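Local coordinates for oxetanocin-like protein (Pyrococcus furiosus, PDB 1XX7) that probably hydrolyses 2'-deoxyribonucleoside 5'-phosphates to deoxyribonucleosides and phosphate, as a metal-dependent enzyme of the HD-domain family, at residues L50-E55 with K129-L134; V65-K70 with T111-E116; N156-L161 with E172-V177; I22-W27 with K133-I138. All blocks are in the same frame, centred on the assembly; numbering follows the deposited sequence.

Overall arrangement
Four helix contacts illustrate how an all-helical HD domain is built round one long element, helix 123-145. Contacts 1 and 4 both use it and share Lys133 and Leu134, with centres about 15 Å apart: contact 1 packs helix 38-58 against it beside the nickel site, and contact 4 brings in the earlier segment 22-27. Contact 2, joining helices 65-74 and 111-119, is nested along the chain inside the loops that contacts 1 and 4 close, across the chain's centre from contact 4. Contact 3 follows last, its centre about 11 Å from that of contact 1, which it touches through Leu134 and Leu161, and it meets contact 4 through Ile137 on Leu158 and Val177. Helix 123-145 thus joins the apolar core while its Asp132 supplies one of four nickel ligands.

Contact 1. Residues L50-E55 with K129-L134; sequences LLLAEE and KIADKL. With NI (nickel (II) ion), chain G.
Helix 50-55 and helix 129-134 pass with their segment axes 10.4 Å apart and their directions 127° from one another, and the backbones come closest at Leu52 and Ala131, whose CA atoms are 7.7 Å apart. At this spacing one side chain does the bridging. Leu52 points at the other helix, and all its contacts there are made by a single methyl, CD1. Its CG lies anti to the carbonyl carbon (chi1 -59°) and the chain runs on extended, which carries CD1 into a shallow seat formed by Ile130, Ala131 and, one turn further on, Leu134. Leu52 CD1 meets the branch methyl CG2 of Ile130 at 3.9 Å, and it sits 4.1 Å from CD1 of Leu134. Between them the floor is Ala131, whose small CB is 4.3 Å from Leu52 CD1 and lets the methyl settle close to the helix backbone.

The pairing belongs to the helical core of the HD domain, and helix 129-134 works on two sides. While Ile130, Ala131 and Leu134 receive the leucine, Asp132 leads off another side to the nickel ion, which its OD1 binds at 2.0 Å. The carboxylate reaches the metal through one oxygen, since OD2 stays 3.5 Å from the nickel. His41, His75 and Asp76 supply the other protein ligands, the H...HD...D set that names the family. Leu170 also packs on Leu52, and Ile130 and Leu134 both touch Leu161 of helix 157-161. The segment 50-55 meets the second subunit too, where Tyr110 of that chain packs on Leu50 and Glu54.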
loop_
_atom_site.group_PDB
_atom_site.type_symbol
_atom_site.label_atom_id
_atom_site.label_comp_id
_atom_site.label_asym_id
_atom_site.label_seq_id
_atom_site.Cartn_x
_atom_site.Cartn_y
_atom_site.Cartn_z
ATOM N N LEU A 50 19.448 11.703 20.598
ATOM C CA LEU A 50 20.739 11.114 20.911
ATOM C C LEU A 50 21.877 11.827 20.201
ATOM O O LEU A 50 22.841 12.242 20.830
ATOM C CB LEU A 50 20.734 9.648 20.515
ATOM C CG LEU A 50 21.992 8.806 20.770
ATOM C CD1 LEU A 50 22.340 8.824 22.244
ATOM C CD2 LEU A 50 21.725 7.406 20.330
ATOM N N LEU A 51 21.756 11.946 18.889
ATOM C CA LEU A 51 22.723 12.645 18.065
ATOM C C LEU A 51 22.946 14.108 18.526
ATOM O O LEU A 51 24.084 14.552 18.700
ATOM C CB LEU A 51 22.261 12.628 16.595
ATOM C CG LEU A 51 23.388 12.537 15.581
ATOM C CD1 LEU A 51 24.032 11.093 15.572
ATOM C CD2 LEU A 51 22.918 12.948 14.168
ATOM N N LEU A 52 21.863 14.852 18.720
ATOM C CA LEU A 52 21.985 16.244 19.150
ATOM C C LEU A 52 22.570 16.345 20.569
ATOM O O LEU A 52 23.452 17.152 20.798
ATOM C CB LEU A 52 20.657 16.997 19.033
ATOM C CG LEU A 52 19.969 17.108 17.644
ATOM C CD1 LEU A 52 18.584 17.679 17.804
ATOM C CD2 LEU A 52 20.715 17.917 16.682
ATOM N N ALA A 53 22.077 15.531 21.504
ATOM C CA ALA A 53 22.663 15.442 22.843
ATOM C C ALA A 53 24.190 15.303 22.755
ATOM O O ALA A 53 24.922 16.021 23.438
ATOM C CB ALA A 53 22.062 14.268 23.619
ATOM N N GLU A 54 24.675 14.428 21.874
ATOM C CA GLU A 54 26.130 14.245 21.722
ATOM C C GLU A 54 26.879 15.418 21.091
ATOM O O GLU A 54 27.936 15.797 21.588
ATOM C CB GLU A 54 26.452 12.908 21.055
ATOM C CG GLU A 54 26.103 11.730 21.999
ATOM C CD GLU A 54 26.661 11.937 23.487
ATOM O OE1 GLU A 54 27.923 11.810 23.622
ATOM O OE2 GLU A 54 25.837 12.234 24.476
ATOM N N GLU A 55 26.328 16.001 20.039
ATOM C CA GLU A 55 26.812 17.279 19.515
ATOM C C GLU A 55 26.877 18.417 20.600
ATOM O O GLU A 55 27.825 19.221 20.608
ATOM C CB GLU A 55 25.940 17.712 18.334
ATOM C CG GLU A 55 26.268 19.084 17.754
ATOM C CD GLU A 55 27.732 19.209 17.280
ATOM O OE1 GLU A 55 28.298 18.190 16.803
ATOM O OE2 GLU A 55 28.304 20.329 17.383
ATOM N N LYS A 129 11.870 18.798 21.474
ATOM C CA LYS A 129 11.128 19.643 20.537
ATOM C C LYS A 129 11.902 19.977 19.250
ATOM O O LYS A 129 11.354 19.959 18.120
ATOM C CB LYS A 129 10.665 20.948 21.231
ATOM C CG LYS A 129 9.572 21.737 20.450
ATOM C CD LYS A 129 8.174 21.063 20.454
ATOM C CE LYS A 129 7.405 21.422 21.746
ATOM N NZ LYS A 129 6.053 20.792 21.953
ATOM N N ILE A 130 13.181 20.262 19.403
ATOM C CA ILE A 130 14.027 20.462 18.257
ATOM C C ILE A 130 14.125 19.192 17.400
ATOM O O ILE A 130 14.033 19.256 16.201
ATOM C CB ILE A 130 15.412 20.966 18.674
ATOM C CG1 ILE A 130 15.293 22.424 19.109
ATOM C CG2 ILE A 130 16.399 20.908 17.483
ATOM C CD1 ILE A 130 16.515 22.924 19.845
ATOM N N ALA A 131 14.335 18.053 18.036
ATOM C CA ALA A 131 14.483 16.774 17.317
ATOM C C ALA A 131 13.215 16.421 16.541
ATOM O O ALA A 131 13.257 15.925 15.448
ATOM C CB ALA A 131 14.821 15.646 18.322
ATOM N N ASP A 132 12.085 16.654 17.173
ATOM C CA ASP A 132 10.796 16.383 16.593
ATOM C C ASP A 132 10.522 17.176 15.287
ATOM O O ASP A 132 10.073 16.623 14.260
ATOM C CB ASP A 132 9.758 16.701 17.648
ATOM C CG ASP A 132 8.378 16.338 17.207
ATOM O OD1 ASP A 132 8.078 15.156 17.089
ATOM O OD2 ASP A 132 7.587 17.241 16.948
ATOM N N LYS A 133 10.819 18.470 15.355
ATOM C CA LYS A 133 10.717 19.361 14.216
ATOM C C LYS A 133 11.708 19.040 13.144
ATOM O O LYS A 133 11.388 19.133 11.966
ATOM C CB LYS A 133 10.851 20.809 14.696
ATOM C CG LYS A 133 9.584 21.250 15.469
ATOM C CD LYS A 133 9.814 22.477 16.319
ATOM C CE LYS A 133 8.521 22.916 17.023
ATOM N NZ LYS A 133 7.338 22.800 16.085
ATOM N N LEU A 134 12.919 18.655 13.533
ATOM C CA LEU A 134 13.933 18.229 12.552
ATOM C C LEU A 134 13.562 16.946 11.812
ATOM O O LEU A 134 13.785 16.851 10.629
ATOM C CB LEU A 134 15.292 18.077 13.206
ATOM C CG LEU A 134 15.905 19.405 13.684
ATOM C CD1 LEU A 134 17.295 19.135 14.205
ATOM C CD2 LEU A 134 15.932 20.459 12.602
HETATM NI NI NI G . 6.460 13.987 17.420
#

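Contact 2. Residues V65-K70 with T111-E116; sequences VEKALK and TELFEE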
loop_
_atom_site.group_PDB
_atom_site.type_symbol
_atom_site.label_atom_id
_atom_site.label_comp_id
_atom_site.label_asym_id
_atom_site.label_seq_id
_atom_site.Cartn_x
_atom_site.Cartn_y
_atom_site.Cartn_z
ATOM N N VAL A 65 20.785 13.020 29.409
ATOM C CA VAL A 65 20.504 12.225 28.247
ATOM C C VAL A 65 19.462 11.170 28.523
ATOM O O VAL A 65 18.584 10.956 27.701
ATOM C CB VAL A 65 21.776 11.608 27.675
ATOM C CG1 VAL A 65 21.446 10.696 26.451
ATOM C CG2 VAL A 65 22.754 12.724 27.279
ATOM N N GLU A 66 19.543 10.545 29.694
ATOM C CA GLU A 66 18.550 9.606 30.133
ATOM C C GLU A 66 17.172 10.206 30.056
ATOM O O GLU A 66 16.281 9.618 29.397
ATOM C CB GLU A 66 18.817 9.155 31.566
ATOM C CG GLU A 66 17.830 8.166 32.061
ATOM C CD GLU A 66 18.175 7.562 33.380
ATOM O OE1 GLU A 66 19.358 7.567 33.773
ATOM O OE2 GLU A 66 17.253 7.058 34.022
ATOM N N LYS A 67 16.980 11.372 30.724
ATOM C CA LYS A 67 15.698 12.068 30.629
ATOM C C LYS A 67 15.267 12.444 29.197
ATOM O O LYS A 67 14.106 12.295 28.850
ATOM C CB LYS A 67 15.700 13.302 31.487
ATOM C CG LYS A 67 14.399 14.141 31.394
ATOM C CD LYS A 67 14.526 15.401 32.201
ATOM C CE LYS A 67 14.203 15.157 33.652
ATOM N NZ LYS A 67 14.678 16.312 34.478
ATOM N N ALA A 68 16.186 12.928 28.387
ATOM C CA ALA A 68 15.869 13.331 27.039
ATOM C C ALA A 68 15.413 12.146 26.139
ATOM O O ALA A 68 14.492 12.299 25.340
ATOM C CB ALA A 68 17.023 14.083 26.435
ATOM N N LEU A 69 16.027 10.974 26.313
ATOM C CA LEU A 69 15.617 9.774 25.596
ATOM C C LEU A 69 14.292 9.257 26.102
ATOM O O LEU A 69 13.433 8.857 25.277
ATOM C CB LEU A 69 16.690 8.675 25.645
ATOM C CG LEU A 69 18.069 9.076 25.124
ATOM C CD1 LEU A 69 19.102 7.922 25.348
ATOM C CD2 LEU A 69 18.002 9.495 23.681
ATOM N N LYS A 70 14.043 9.294 27.410
ATOM C CA LYS A 70 12.710 8.873 27.878
ATOM C C LYS A 70 11.616 9.774 27.275
ATOM O O LYS A 70 10.565 9.300 26.866
ATOM C CB LYS A 70 12.578 8.911 29.386
ATOM C CG LYS A 70 13.357 7.903 30.178
ATOM C CD LYS A 70 13.103 8.126 31.658
ATOM C CE LYS A 70 13.882 7.181 32.526
ATOM N NZ LYS A 70 13.350 7.133 33.952
ATOM N N THR A 111 3.984 11.640 33.365
ATOM C CA THR A 111 3.146 12.825 33.162
ATOM C C THR A 111 4.010 14.078 33.078
ATOM O O THR A 111 3.823 14.905 32.180
ATOM C CB THR A 111 2.112 12.998 34.308
ATOM O OG1 THR A 111 1.414 11.775 34.500
ATOM C CG2 THR A 111 1.106 14.079 33.968
ATOM N N GLU A 112 4.950 14.191 34.025
ATOM C CA GLU A 112 5.878 15.315 34.090
ATOM C C GLU A 112 6.811 15.360 32.898
ATOM O O GLU A 112 7.196 16.440 32.478
ATOM C CB GLU A 112 6.695 15.292 35.385
ATOM N N LEU A 113 7.160 14.189 32.356
ATOM C CA LEU A 113 8.009 14.098 31.152
ATOM C C LEU A 113 7.315 14.644 29.915
ATOM O O LEU A 113 7.936 15.388 29.150
ATOM C CB LEU A 113 8.463 12.657 30.878
ATOM C CG LEU A 113 9.533 12.034 31.793
ATOM C CD1 LEU A 113 9.970 10.738 31.152
ATOM C CD2 LEU A 113 10.739 12.924 32.026
ATOM N N PHE A 114 6.040 14.281 29.722
ATOM C CA PHE A 114 5.248 14.841 28.607
ATOM C C PHE A 114 4.949 16.355 28.818
ATOM O O PHE A 114 4.876 17.109 27.836
ATOM C CB PHE A 114 3.963 14.058 28.376
ATOM C CG PHE A 114 3.099 14.618 27.272
ATOM C CD1 PHE A 114 3.447 14.439 25.933
ATOM C CD2 PHE A 114 1.952 15.349 27.566
ATOM C CE1 PHE A 114 2.658 14.966 24.907
ATOM C CE2 PHE A 114 1.161 15.886 26.533
ATOM C CZ PHE A 114 1.515 15.684 25.201
ATOM N N GLU A 115 4.816 16.794 30.087
ATOM C CA GLU A 115 4.741 18.242 30.400
ATOM C C GLU A 115 6.006 18.956 29.935
ATOM O O GLU A 115 5.915 20.032 29.330
ATOM C CB GLU A 115 4.479 18.524 31.906
ATOM N N GLU A 116 7.182 18.367 30.208
ATOM C CA GLU A 116 8.440 18.985 29.799
ATOM C C GLU A 116 8.513 19.123 28.288
ATOM O O GLU A 116 9.031 20.121 27.750
ATOM C CB GLU A 116 9.657 18.173 30.260
ATOM C CG GLU A 116 10.149 18.520 31.660
ATOM C CD GLU A 116 11.517 17.978 31.981
ATOM O OE1 GLU A 116 12.515 18.274 31.294
ATOM O OE2 GLU A 116 11.604 17.311 32.993
#
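Apolar contact here centres on Leu113, whose two methyls divide between two lysines of helix 65-70. Leu113 CD1 rests 3.6 Å from CB of Lys70, and the other methyl, CD2, lies 3.9 Å from CG of Lys67, so both lysines serve by their aliphatic stems. The ionic part belongs to Lys67 and Glu116, whose side chains cross at about a right angle. A bend at chi3 (-84°) turns the end of Lys67 to the carboxylate, where NZ forms a salt bridge of 3.6 Å with OE2 of Glu116. Glu116 OE1 is hydrogen-bonded to Thr122. An alanine in place of Lys67 would probably leave Glu116 OE2 without this charged mate and take away the CG methylene that lies beside CD2 of Leu113. Lys70 sends its amine another way, into a salt bridge with Glu54 of the second subunit, so this surface contact lies at the boundary with that chain.

The two segments run nearly perpendicular, at 87°, with axes 10.5 Å apart. Leu113 also packs on Ile71 and Ile74 further along helix 65-74, Phe114 leans on helix 95-106, and Glu124 of helix 123-145 touches both Lys67 and Glu116.

Contact 3. Residues N156-L161 with E172-V177; sequences NALEDL and EIIEEV
This is a buried, wholly apolar contact between two late helical segments of the HD domain, where the short, weakly bonded helix 157-161 lies almost antiparallel to helix 172-177, at 166°, with axes 11.6 Å apart. The chain doubles back between them through ten residues. Four side chains carry the contact. Leu158 and Ile174 lie alongside each other, running in opposite senses, and Leu158 CD2 meets the branch methyl CG2 of Ile174 at 3.8 Å. That methyl stands anti to the backbone N, while CG1, anti to the carbonyl carbon (chi1 -65°), comes within 4.4 Å of Leu161 CD1. Ile174 is therefore held by its two branches between leucines almost one turn apart. Leu158 CD2 has a second neighbour in CG1 of Val177, at 4.3 Å.

Helix 123-145 underlies both segments, for Ile137 touches Leu158 as well as Val177 and Lys133 lies on Leu161. On the far helix, Val177 also packs on Ile10 of the second subunit, and Glu176 OE1 is hydrogen-bonded to the backbone N of the same Ile10. With no hydrogen bond or ion pair joining the two segments, their fit depends on the shapes of branched methyl groups and on the burial of hydrocarbon.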
loop_
_atom_site.group_PDB
_atom_site.type_symbol
_atom_site.label_atom_id
_atom_site.label_comp_id
_atom_site.label_asym_id
_atom_site.label_seq_id
_atom_site.Cartn_x
_atom_site.Cartn_y
_atom_site.Cartn_z
ATOM N N ASN A 156 8.409 25.720 7.470
ATOM C CA ASN A 156 8.171 26.872 8.325
ATOM C C ASN A 156 8.515 26.547 9.783
ATOM O O ASN A 156 8.686 27.460 10.599
ATOM C CB ASN A 156 6.709 27.377 8.203
ATOM C CG ASN A 156 6.390 27.955 6.817
ATOM O OD1 ASN A 156 7.288 28.385 6.083
ATOM N ND2 ASN A 156 5.097 27.976 6.461
ATOM N N ALA A 157 8.623 25.256 10.112
ATOM C CA ALA A 157 9.009 24.857 11.467
ATOM C C ALA A 157 10.466 25.237 11.795
ATOM O O ALA A 157 10.798 25.347 12.961
ATOM C CB ALA A 157 8.751 23.338 11.721
ATOM N N LEU A 158 11.316 25.439 10.788
ATOM C CA LEU A 158 12.651 26.004 11.034
ATOM C C LEU A 158 12.552 27.302 11.858
ATOM O O LEU A 158 13.330 27.497 12.806
ATOM C CB LEU A 158 13.394 26.297 9.741
ATOM C CG LEU A 158 14.193 25.193 9.080
ATOM C CD1 LEU A 158 14.684 25.631 7.686
ATOM C CD2 LEU A 158 15.366 24.780 9.946
ATOM N N GLU A 159 11.585 28.163 11.518
ATOM C CA GLU A 159 11.397 29.439 12.220
ATOM C C GLU A 159 11.108 29.241 13.708
ATOM O O GLU A 159 11.471 30.075 14.522
ATOM C CB GLU A 159 10.239 30.241 11.608
ATOM C CG GLU A 159 10.349 30.552 10.103
ATOM C CD GLU A 159 8.999 30.974 9.464
ATOM O OE1 GLU A 159 7.927 30.794 10.114
ATOM O OE2 GLU A 159 9.018 31.476 8.300
ATOM N N ASP A 160 10.430 28.148 14.054
ATOM C CA ASP A 160 10.056 27.864 15.453
ATOM C C ASP A 160 11.265 27.458 16.351
ATOM O O ASP A 160 11.167 27.478 17.577
ATOM C CB ASP A 160 9.019 26.727 15.542
ATOM C CG ASP A 160 7.830 26.889 14.595
ATOM O OD1 ASP A 160 7.695 27.940 13.898
ATOM O OD2 ASP A 160 7.021 25.915 14.565
ATOM N N LEU A 161 12.389 27.083 15.730
ATOM C CA LEU A 161 13.571 26.588 16.458
ATOM C C LEU A 161 14.388 27.672 17.120
ATOM O O LEU A 161 14.893 27.470 18.233
ATOM C CB LEU A 161 14.475 25.797 15.516
ATOM C CG LEU A 161 13.776 24.607 14.876
ATOM C CD1 LEU A 161 14.780 23.799 14.137
ATOM C CD2 LEU A 161 13.076 23.814 15.942
ATOM N N GLU A 172 25.012 24.510 13.251
ATOM C CA GLU A 172 25.587 23.784 12.115
ATOM C C GLU A 172 24.598 22.770 11.501
ATOM O O GLU A 172 24.425 22.742 10.284
ATOM C CB GLU A 172 26.892 23.080 12.522
ATOM C CG GLU A 172 27.945 24.010 13.184
ATOM C CD GLU A 172 27.892 24.032 14.733
ATOM O OE1 GLU A 172 26.781 23.960 15.333
ATOM O OE2 GLU A 172 28.987 24.132 15.339
ATOM N N ILE A 173 23.933 21.968 12.336
ATOM C CA ILE A 173 22.890 21.050 11.850
ATOM C C ILE A 173 21.685 21.817 11.305
ATOM O O ILE A 173 21.160 21.444 10.272
ATOM C CB ILE A 173 22.429 20.001 12.935
ATOM C CG1 ILE A 173 21.692 18.823 12.278
ATOM C CG2 ILE A 173 21.526 20.619 14.011
ATOM N N ILE A 174 21.260 22.898 11.969
ATOM C CA ILE A 174 20.101 23.664 11.495
ATOM C C ILE A 174 20.369 24.293 10.120
ATOM O O ILE A 174 19.443 24.439 9.309
ATOM C CB ILE A 174 19.663 24.786 12.491
ATOM C CG1 ILE A 174 19.155 24.183 13.806
ATOM C CG2 ILE A 174 18.558 25.673 11.871
ATOM C CD1 ILE A 174 19.173 25.164 14.980
ATOM N N GLU A 175 21.629 24.662 9.874
ATOM C CA GLU A 175 22.065 25.200 8.573
ATOM C C GLU A 175 22.127 24.095 7.488
ATOM O O GLU A 175 21.771 24.345 6.361
ATOM C CB GLU A 175 23.421 25.930 8.691
ATOM N N GLU A 176 22.590 22.891 7.842
ATOM C CA GLU A 176 22.559 21.753 6.916
ATOM C C GLU A 176 21.131 21.513 6.443
ATOM O O GLU A 176 20.897 21.282 5.259
ATOM C CB GLU A 176 23.098 20.472 7.564
ATOM C CG GLU A 176 24.592 20.427 7.794
ATOM C CD GLU A 176 25.023 19.248 8.696
ATOM O OE1 GLU A 176 24.522 18.125 8.511
ATOM O OE2 GLU A 176 25.883 19.442 9.592
ATOM N N VAL A 177 20.179 21.600 7.372
ATOM C CA VAL A 177 18.770 21.318 7.082
ATOM C C VAL A 177 18.180 22.401 6.160
ATOM O O VAL A 177 17.461 22.085 5.196
ATOM C CB VAL A 177 17.933 21.119 8.396
ATOM C CG1 VAL A 177 16.455 21.084 8.115
ATOM C CG2 VAL A 177 18.351 19.846 9.094
#

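Contact 4. Residues I22-W27 with K133-I138; sequences IPRMGW and KLDMII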
loop_
_atom_site.group_PDB
_atom_site.type_symbol
_atom_site.label_atom_id
_atom_site.label_comp_id
_atom_site.label_asym_id
_atom_site.label_seq_id
_atom_site.Cartn_x
_atom_site.Cartn_y
_atom_site.Cartn_z
ATOM N N ILE A 22 -0.752 3.731 13.318
ATOM C CA ILE A 22 -1.335 5.068 13.232
ATOM C C ILE A 22 -0.478 5.970 12.311
ATOM O O ILE A 22 0.732 6.093 12.503
ATOM C CB ILE A 22 -1.563 5.659 14.682
ATOM C CG1 ILE A 22 -2.707 4.896 15.354
ATOM C CG2 ILE A 22 -1.917 7.142 14.644
ATOM C CD1 ILE A 22 -2.760 5.016 16.902
ATOM N N PRO A 23 -1.083 6.498 11.225
ATOM C CA PRO A 23 -0.301 7.348 10.326
ATOM C C PRO A 23 -0.058 8.786 10.856
ATOM O O PRO A 23 -0.807 9.357 11.672
ATOM C CB PRO A 23 -1.111 7.348 9.002
ATOM C CG PRO A 23 -2.449 6.960 9.370
ATOM C CD PRO A 23 -2.468 6.306 10.728
ATOM N N ARG A 24 1.071 9.300 10.439
ATOM C CA ARG A 24 1.341 10.694 10.533
ATOM C C ARG A 24 0.404 11.418 9.486
ATOM O O ARG A 24 0.640 11.355 8.240
ATOM C CB ARG A 24 2.829 10.878 10.251
ATOM C CG ARG A 24 3.696 10.301 11.360
ATOM C CD ARG A 24 3.950 11.353 12.458
ATOM N NE ARG A 24 4.881 12.384 11.969
ATOM C CZ ARG A 24 5.083 13.594 12.526
ATOM N NH1 ARG A 24 5.961 14.435 11.987
ATOM N NH2 ARG A 24 4.404 13.973 13.603
ATOM N N MET A 25 -0.638 12.071 10.011
ATOM C CA MET A 25 -1.800 12.529 9.210
ATOM C C MET A 25 -1.499 13.682 8.265
ATOM O O MET A 25 -2.036 13.728 7.167
ATOM C CB MET A 25 -3.001 12.887 10.111
ATOM C CG MET A 25 -3.754 11.669 10.634
ATOM S SD MET A 25 -4.685 10.664 9.390
ATOM C CE MET A 25 -5.180 11.877 8.278
ATOM N N GLY A 26 -0.632 14.587 8.685
ATOM C CA GLY A 26 -0.158 15.679 7.835
ATOM C C GLY A 26 0.250 15.180 6.443
ATOM O O GLY A 26 -0.254 15.663 5.432
ATOM N N TRP A 27 1.119 14.168 6.389
ATOM C CA TRP A 27 1.541 13.600 5.087
ATOM C C TRP A 27 0.319 13.047 4.320
ATOM O O TRP A 27 0.144 13.298 3.137
ATOM C CB TRP A 27 2.613 12.500 5.254
ATOM C CG TRP A 27 3.746 12.843 6.218
ATOM C CD1 TRP A 27 4.126 12.122 7.304
ATOM C CD2 TRP A 27 4.627 14.000 6.175
ATOM N NE1 TRP A 27 5.160 12.744 7.945
ATOM C CE2 TRP A 27 5.512 13.883 7.267
ATOM C CE3 TRP A 27 4.750 15.114 5.313
ATOM C CZ2 TRP A 27 6.511 14.843 7.547
ATOM C CZ3 TRP A 27 5.766 16.086 5.590
ATOM C CH2 TRP A 27 6.611 15.946 6.710
ATOM N N LYS A 133 10.819 18.470 15.355
ATOM C CA LYS A 133 10.717 19.361 14.216
ATOM C C LYS A 133 11.708 19.040 13.144
ATOM O O LYS A 133 11.388 19.133 11.966
ATOM C CB LYS A 133 10.851 20.809 14.696
ATOM C CG LYS A 133 9.584 21.250 15.469
ATOM C CD LYS A 133 9.814 22.477 16.319
ATOM C CE LYS A 133 8.521 22.916 17.023
ATOM N NZ LYS A 133 7.338 22.800 16.085
ATOM N N LEU A 134 12.919 18.655 13.533
ATOM C CA LEU A 134 13.933 18.229 12.552
ATOM C C LEU A 134 13.562 16.946 11.812
ATOM O O LEU A 134 13.785 16.851 10.629
ATOM C CB LEU A 134 15.292 18.077 13.206
ATOM C CG LEU A 134 15.905 19.405 13.684
ATOM C CD1 LEU A 134 17.295 19.135 14.205
ATOM C CD2 LEU A 134 15.932 20.459 12.602
ATOM N N ASP A 135 13.020 15.958 12.520
ATOM C CA ASP A 135 12.539 14.761 11.874
ATOM C C ASP A 135 11.485 15.119 10.780
ATOM O O ASP A 135 11.574 14.642 9.661
ATOM C CB ASP A 135 11.905 13.816 12.877
ATOM C CG ASP A 135 11.208 12.664 12.203
ATOM O OD1 ASP A 135 11.893 11.804 11.588
ATOM O OD2 ASP A 135 9.972 12.644 12.263
ATOM N N MET A 136 10.530 15.974 11.137
ATOM C CA MET A 136 9.456 16.445 10.236
ATOM C C MET A 136 9.937 17.167 8.991
ATOM O O MET A 136 9.465 16.900 7.919
ATOM C CB MET A 136 8.470 17.342 10.978
ATOM C CG MET A 136 7.187 17.533 10.198
ATOM S SD MET A 136 5.908 18.543 11.024
ATOM C CE MET A 136 6.714 20.149 10.677
ATOM N N ILE A 137 10.891 18.072 9.154
ATOM C CA ILE A 137 11.350 18.898 8.086
ATOM C C ILE A 137 12.177 18.073 7.150
ATOM O O ILE A 137 12.094 18.238 5.921
ATOM C CB ILE A 137 12.233 20.099 8.591
ATOM C CG1 ILE A 137 11.450 21.011 9.530
ATOM C CG2 ILE A 137 12.724 20.946 7.403
ATOM C CD1 ILE A 137 12.363 21.965 10.263
ATOM N N ILE A 138 12.997 17.205 7.717
ATOM C CA ILE A 138 13.822 16.325 6.915
ATOM C C ILE A 138 12.954 15.288 6.195
ATOM O O ILE A 138 13.227 14.974 5.050
ATOM C CB ILE A 138 14.943 15.651 7.743
ATOM C CG1 ILE A 138 15.950 16.690 8.239
ATOM C CG2 ILE A 138 15.691 14.626 6.893
ATOM C CD1 ILE A 138 16.920 16.173 9.382
HETATM O O HOH W 1 8.188 13.342 10.326
#
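Two flat groups, the indole of Trp27 and the guanidinium of Arg24, both present an edge to Met136. The backbone O of Met136 lies in the plane of the indole, 3.2 Å from CH2 of Trp27, and CZ2 of the same ring is 3.8 Å from Met136 CG. That methylene also sits at the guanidinium edge, 3.8 Å from Arg24 NH1. Met136 slips in here because its CG is anti to the backbone N (chi1 -165°). A water lies at the indole edge too, in the ring plane. Tyr143 and Phe154 also meet the indole, Tyr143 edge-to-face and Phe154 with the planes at about 40°; Glu36 accepts a hydrogen bond from NE1 and forms a salt bridge with Arg24 NE. A serine in place of Trp27 would probably open a gap beside Met136 and leave Glu36 without its indole partner.

Arg24 NH1 and Asp135 OD2 do not pair directly; the same water spans them, accepting from NH1 at 3.0 Å and donating to OD2 at 2.7 Å. Asp135 OD2 is also hydrogen-bonded to ND1 of His41, a nickel ligand, so this second-shell aspartate is likely to hold the turn of that imidazole. The nearest atom of the Arg24 side chain is about 4 Å from the nickel; a positive group so close is consistent with a phosphate-ester site.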